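Local coordinates for protein nuclease NucT (Helicobacter pylori, PDB 6EHI) that is a nuclease of the phospholipase D superfamily, with a mixed alpha-beta fold built round a PLD-like domain, at residues I77-L91 against S150-F162. The protein carries 1 engineered substitution. Sequence-based numbering, arbitrary orientation. Where two conformers were deposited one is given.
Sequences IGYLDKYPNTKVCLL and SYYQKMLESCVGF
Phe162, the last residue of the chain, lays one face of its ring over Ile77. CG1 of Ile77 makes a CH-pi contact 4.1 Å from the ring centroid of Phe162, 18° off the normal. CD1 of Ile77 reaches the root of the ring, and CG2 lies under CE1 and CZ. The carboxylate of Asp81 stands at the ring edge, its plane 82° from the ring, with OD2 3.6 Å from Phe162 CD2. CG of Phe162 is anti to the backbone N (chi1 171°), which carries the ring from the sheet edge to helix 77-80. Leu90 CD1 meets another part of the ring edge, 4.1 Å from Phe162 CD1. Leu90 and Val160 form an antiparallel hydrogen-bonded pair, with Leu90 N to Val160 O and Val160 N to Leu90 O both 2.8 Å. This adds a short, weakly bonded strand, about 160-161, to the edge of the mixed sheet of the PLD-like fold. Next to the pair, a disulfide ties Cys89 of strand 86-91 to Cys159, in the link between the C-terminal helix and strand 160-161. Leu156 CD1 packs against Cys89 SG. Leu91 crosses Met155 at about a right angle. Leu91 CD2 lies 3.9 Å from Met155 CE, and Leu91 CD1 touches Ser158 CB.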
loop_
_atom_site.group_PDB
_atom_site.type_symbol
_atom_site.label_atom_id
_atom_site.label_comp_id
_atom_site.label_asym_id
_atom_site.label_seq_id
_atom_site.Cartn_x
_atom_site.Cartn_y
_atom_site.Cartn_z
ATOM N N ILE A 77 -1.371 19.802 1.548
ATOM C CA ILE A 77 -2.709 20.263 1.159
ATOM C C ILE A 77 -2.799 21.796 1.089
ATOM O O ILE A 77 -3.317 22.310 0.122
ATOM C CB ILE A 77 -3.862 19.593 1.979
ATOM C CG1 ILE A 77 -5.197 19.875 1.338
ATOM C CG2 ILE A 77 -3.828 19.912 3.483
ATOM C CD1 ILE A 77 -6.296 18.986 1.856
ATOM N N GLY A 78 -2.249 22.465 2.111
ATOM C CA GLY A 78 -2.230 23.924 2.132
ATOM C C GLY A 78 -1.434 24.548 1.010
ATOM O O GLY A 78 -1.854 25.503 0.428
ATOM N N TYR A 79 -0.326 23.931 0.664
ATOM C CA TYR A 79 0.598 24.380 -0.389
ATOM C C TYR A 79 -0.090 24.224 -1.748
ATOM O O TYR A 79 0.103 25.033 -2.604
ATOM C CB TYR A 79 1.944 23.605 -0.202
ATOM C CG TYR A 79 3.083 23.821 -1.190
ATOM C CD1 TYR A 79 3.763 25.050 -1.275
ATOM C CD2 TYR A 79 3.541 22.767 -1.996
ATOM C CE1 TYR A 79 4.818 25.241 -2.174
ATOM C CE2 TYR A 79 4.601 22.951 -2.884
ATOM C CZ TYR A 79 5.234 24.181 -2.966
ATOM O OH TYR A 79 6.273 24.330 -3.846
ATOM N N LEU A 80 -0.988 23.223 -1.916
ATOM C CA LEU A 80 -1.589 22.965 -3.191
ATOM C C LEU A 80 -3.023 23.434 -3.330
ATOM O O LEU A 80 -3.556 23.543 -4.451
ATOM C CB LEU A 80 -1.505 21.444 -3.481
ATOM C CG LEU A 80 -0.113 20.874 -3.680
ATOM C CD1 LEU A 80 -0.233 19.388 -3.821
ATOM C CD2 LEU A 80 0.407 21.434 -4.992
ATOM N N ASP A 81 -3.658 23.757 -2.229
ATOM C CA ASP A 81 -5.101 24.029 -2.206
ATOM C C ASP A 81 -5.703 24.932 -3.322
ATOM O O ASP A 81 -6.583 24.515 -4.115
ATOM C CB ASP A 81 -5.458 24.601 -0.831
ATOM C CG ASP A 81 -6.915 25.044 -0.718
ATOM O OD1 ASP A 81 -7.815 24.563 -1.449
ATOM O OD2 ASP A 81 -7.171 25.896 0.166
ATOM N N LYS A 82 -5.238 26.145 -3.374
ATOM C CA LYS A 82 -5.790 27.099 -4.340
ATOM C C LYS A 82 -4.949 27.189 -5.626
ATOM O O LYS A 82 -5.103 28.108 -6.405
ATOM C CB LYS A 82 -5.994 28.485 -3.674
ATOM C CG LYS A 82 -7.249 28.599 -2.793
ATOM C CD LYS A 82 -7.230 29.850 -1.900
ATOM C CE LYS A 82 -7.720 29.545 -0.500
ATOM N NZ LYS A 82 -9.124 29.050 -0.537
ATOM N N TYR A 83 -4.086 26.217 -5.883
ATOM C CA TYR A 83 -3.279 26.204 -7.086
ATOM C C TYR A 83 -4.137 26.049 -8.326
ATOM O O TYR A 83 -5.126 25.350 -8.312
ATOM C CB TYR A 83 -2.219 25.095 -6.991
ATOM C CG TYR A 83 -1.009 25.405 -7.832
ATOM C CD1 TYR A 83 -0.037 26.331 -7.370
ATOM C CD2 TYR A 83 -0.844 24.802 -9.073
ATOM C CE1 TYR A 83 1.064 26.638 -8.156
ATOM C CE2 TYR A 83 0.235 25.135 -9.884
ATOM C CZ TYR A 83 1.183 26.049 -9.404
ATOM O OH TYR A 83 2.254 26.326 -10.191
ATOM N N PRO A 84 -3.804 26.760 -9.409
ATOM C CA PRO A 84 -4.554 26.590 -10.649
ATOM C C PRO A 84 -4.697 25.133 -11.080
ATOM O O PRO A 84 -3.751 24.337 -10.933
ATOM C CB PRO A 84 -3.724 27.384 -11.636
ATOM C CG PRO A 84 -3.309 28.520 -10.787
ATOM C CD PRO A 84 -2.878 27.890 -9.512
ATOM N N ASN A 85 -5.898 24.807 -11.543
ATOM C CA ASN A 85 -6.279 23.491 -12.081
ATOM C C ASN A 85 -6.218 22.401 -11.010
ATOM O O ASN A 85 -6.232 21.234 -11.357
ATOM C CB ASN A 85 -5.403 23.098 -13.296
ATOM C CG ASN A 85 -5.331 24.207 -14.355
ATOM O OD1 ASN A 85 -4.251 24.670 -14.755
ATOM N ND2 ASN A 85 -6.467 24.586 -14.828
ATOM N N THR A 86 -6.087 22.776 -9.742
ATOM C CA THR A 86 -5.890 21.778 -8.624
ATOM C C THR A 86 -7.060 21.811 -7.646
ATOM O O THR A 86 -7.376 22.835 -7.041
ATOM C CB THR A 86 -4.526 21.966 -7.959
ATOM O OG1 THR A 86 -3.561 22.055 -9.035
ATOM C CG2 THR A 86 -4.067 20.818 -7.073
ATOM N N LYS A 87 -7.687 20.657 -7.471
ATOM C CA LYS A 87 -8.805 20.408 -6.551
ATOM C C LYS A 87 -8.225 19.571 -5.429
ATOM O O LYS A 87 -7.721 18.485 -5.687
ATOM C CB LYS A 87 -9.946 19.606 -7.210
ATOM C CG LYS A 87 -11.181 19.493 -6.297
ATOM C CD LYS A 87 -12.211 18.484 -6.823
ATOM C CE LYS A 87 -13.437 18.281 -5.945
ATOM N NZ LYS A 87 -14.142 19.553 -5.622
ATOM N N VAL A 88 -8.293 20.043 -4.200
ATOM C CA VAL A 88 -7.889 19.199 -3.029
ATOM C C VAL A 88 -9.088 19.025 -2.135
ATOM O O VAL A 88 -9.953 19.928 -2.035
ATOM C CB VAL A 88 -6.676 19.759 -2.271
ATOM C CG1 VAL A 88 -5.512 19.954 -3.181
ATOM C CG2 VAL A 88 -7.049 21.019 -1.504
ATOM N N CYS A 89 -9.210 17.866 -1.467
ATOM C CA CYS A 89 -10.280 17.644 -0.561
ATOM C C CYS A 89 -9.883 16.562 0.494
ATOM O O CYS A 89 -8.760 16.030 0.410
ATOM C CB CYS A 89 -11.519 17.278 -1.395
ATOM S SG CYS A 89 -11.345 15.654 -2.237
ATOM N N LEU A 90 -10.743 16.277 1.447
ATOM C CA LEU A 90 -10.453 15.423 2.589
ATOM C C LEU A 90 -11.459 14.327 2.679
ATOM O O LEU A 90 -12.623 14.547 2.386
ATOM C CB LEU A 90 -10.498 16.250 3.866
ATOM C CG LEU A 90 -9.531 17.394 4.036
ATOM C CD1 LEU A 90 -9.930 18.422 5.117
ATOM C CD2 LEU A 90 -8.171 16.798 4.312
ATOM N N LEU A 91 -11.060 13.128 3.118
ATOM C CA LEU A 91 -11.925 12.036 3.231
ATOM C C LEU A 91 -11.645 11.174 4.429
ATOM O O LEU A 91 -10.480 10.834 4.653
ATOM C CB LEU A 91 -11.879 11.274 1.931
ATOM C CG LEU A 91 -12.734 10.057 1.752
ATOM C CD1 LEU A 91 -14.237 10.389 1.873
ATOM C CD2 LEU A 91 -12.413 9.449 0.418
ATOM N N SER A 150 -13.208 4.567 -11.883
ATOM C CA SER A 150 -14.592 4.523 -11.510
ATOM C C SER A 150 -14.839 4.745 -10.042
ATOM O O SER A 150 -15.729 5.524 -9.606
ATOM C CB SER A 150 -15.231 3.166 -11.971
ATOM O OG SER A 150 -16.504 3.047 -11.383
ATOM N N TYR A 151 -13.999 4.061 -9.227
ATOM C CA TYR A 151 -14.193 4.211 -7.823
ATOM C C TYR A 151 -13.592 5.519 -7.366
ATOM O O TYR A 151 -14.006 5.948 -6.367
ATOM C CB TYR A 151 -13.628 3.055 -7.039
ATOM C CG TYR A 151 -14.444 1.772 -7.175
ATOM C CD1 TYR A 151 -15.603 1.627 -6.524
ATOM C CD2 TYR A 151 -13.995 0.747 -7.952
ATOM C CE1 TYR A 151 -16.369 0.468 -6.633
ATOM C CE2 TYR A 151 -14.771 -0.424 -8.121
ATOM C CZ TYR A 151 -15.933 -0.543 -7.430
ATOM O OH TYR A 151 -16.804 -1.626 -7.466
ATOM N N TYR A 152 -12.618 6.032 -8.074
ATOM C CA TYR A 152 -12.060 7.344 -7.724
ATOM C C TYR A 152 -13.189 8.422 -7.744
ATOM O O TYR A 152 -13.345 9.240 -6.817
ATOM C CB TYR A 152 -10.921 7.724 -8.638
ATOM C CG TYR A 152 -10.228 8.982 -8.123
ATOM C CD1 TYR A 152 -9.211 8.930 -7.194
ATOM C CD2 TYR A 152 -10.672 10.229 -8.494
ATOM C CE1 TYR A 152 -8.594 10.090 -6.725
ATOM C CE2 TYR A 152 -10.045 11.381 -8.052
ATOM C CZ TYR A 152 -9.000 11.328 -7.144
ATOM O OH TYR A 152 -8.398 12.476 -6.652
ATOM N N GLN A 153 -13.952 8.418 -8.792
ATOM C CA GLN A 153 -15.138 9.312 -8.904
ATOM C C GLN A 153 -16.127 9.180 -7.805
ATOM O O GLN A 153 -16.602 10.205 -7.291
ATOM C CB GLN A 153 -15.824 9.065 -10.262
ATOM C CG GLN A 153 -14.966 9.523 -11.436
ATOM C CD GLN A 153 -14.419 10.945 -11.336
ATOM O OE1 GLN A 153 -15.165 11.898 -11.429
ATOM N NE2 GLN A 153 -13.127 11.083 -11.109
ATOM N N LYS A 154 -16.378 7.948 -7.344
ATOM C CA LYS A 154 -17.240 7.713 -6.189
ATOM C C LYS A 154 -16.617 8.287 -4.905
ATOM O O LYS A 154 -17.279 8.972 -4.133
ATOM C CB LYS A 154 -17.535 6.208 -5.959
ATOM C CG LYS A 154 -18.501 5.588 -6.979
ATOM C CD LYS A 154 -19.099 4.244 -6.563
ATOM C CE LYS A 154 -19.546 4.096 -5.112
ATOM N NZ LYS A 154 -20.951 4.442 -4.773
ATOM N N MET A 155 -15.296 8.046 -4.735
ATOM C CA MET A 155 -14.594 8.679 -3.630
ATOM C C MET A 155 -14.731 10.213 -3.653
ATOM O O MET A 155 -14.873 10.854 -2.558
ATOM C CB MET A 155 -13.128 8.289 -3.616
ATOM C CG MET A 155 -13.060 6.808 -3.269
ATOM S SD MET A 155 -11.353 6.184 -3.413
ATOM C CE MET A 155 -10.592 7.003 -2.044
ATOM N N LEU A 156 -14.564 10.792 -4.805
ATOM C CA LEU A 156 -14.567 12.245 -4.968
ATOM C C LEU A 156 -15.892 12.823 -4.534
ATOM O O LEU A 156 -15.968 13.924 -3.962
ATOM C CB LEU A 156 -14.320 12.586 -6.442
ATOM C CG LEU A 156 -13.504 13.821 -6.771
ATOM C CD1 LEU A 156 -12.283 14.107 -5.922
ATOM C CD2 LEU A 156 -13.122 13.701 -8.270
ATOM N N GLU A 157 -16.968 12.077 -4.747
ATOM C CA GLU A 157 -18.324 12.535 -4.276
ATOM C C GLU A 157 -18.568 12.463 -2.808
ATOM O O GLU A 157 -19.540 13.065 -2.337
ATOM C CB GLU A 157 -19.481 11.777 -4.948
ATOM C CG GLU A 157 -19.927 12.201 -6.338
ATOM C CD GLU A 157 -20.639 11.066 -7.086
ATOM O OE1 GLU A 157 -21.509 10.384 -6.489
ATOM O OE2 GLU A 157 -20.339 10.870 -8.280
ATOM N N SER A 158 -17.762 11.682 -2.054
ATOM C CA SER A 158 -17.813 11.675 -0.610
ATOM C C SER A 158 -16.847 12.607 0.111
ATOM O O SER A 158 -16.986 12.772 1.301
ATOM C CB SER A 158 -17.642 10.219 -0.110
ATOM O OG SER A 158 -18.490 9.319 -0.854
ATOM N N CYS A 159 -15.816 13.154 -0.587
ATOM C CA CYS A 159 -14.790 13.991 0.071
ATOM C C CYS A 159 -15.294 15.413 0.289
ATOM O O CYS A 159 -16.121 15.932 -0.485
ATOM C CB CYS A 159 -13.443 13.988 -0.710
ATOM S SG CYS A 159 -13.306 14.906 -2.271
ATOM N N VAL A 160 -14.716 16.032 1.294
ATOM C CA VAL A 160 -15.177 17.353 1.751
ATOM C C VAL A 160 -14.125 18.375 1.608
ATOM O O VAL A 160 -12.925 18.062 1.499
ATOM C CB VAL A 160 -15.680 17.303 3.192
ATOM C CG1 VAL A 160 -16.767 16.291 3.322
ATOM C CG2 VAL A 160 -14.538 17.140 4.229
ATOM N N GLY A 161 -14.545 19.641 1.516
ATOM C CA GLY A 161 -13.571 20.731 1.256
ATOM C C GLY A 161 -12.510 20.917 2.305
ATOM O O GLY A 161 -12.666 20.466 3.443
ATOM N N PHE A 162 -11.378 21.490 1.875
ATOM C CA PHE A 162 -10.332 21.780 2.784
ATOM C C PHE A 162 -10.614 23.186 3.293
ATOM O O PHE A 162 -10.298 24.166 2.598
ATOM C CB PHE A 162 -8.967 21.708 2.096
ATOM C CG PHE A 162 -7.872 22.214 2.949
ATOM C CD1 PHE A 162 -7.671 21.704 4.206
ATOM C CD2 PHE A 162 -7.054 23.219 2.498
ATOM C CE1 PHE A 162 -6.672 22.194 5.010
ATOM C CE2 PHE A 162 -6.073 23.734 3.291
ATOM C CZ PHE A 162 -5.879 23.210 4.559
#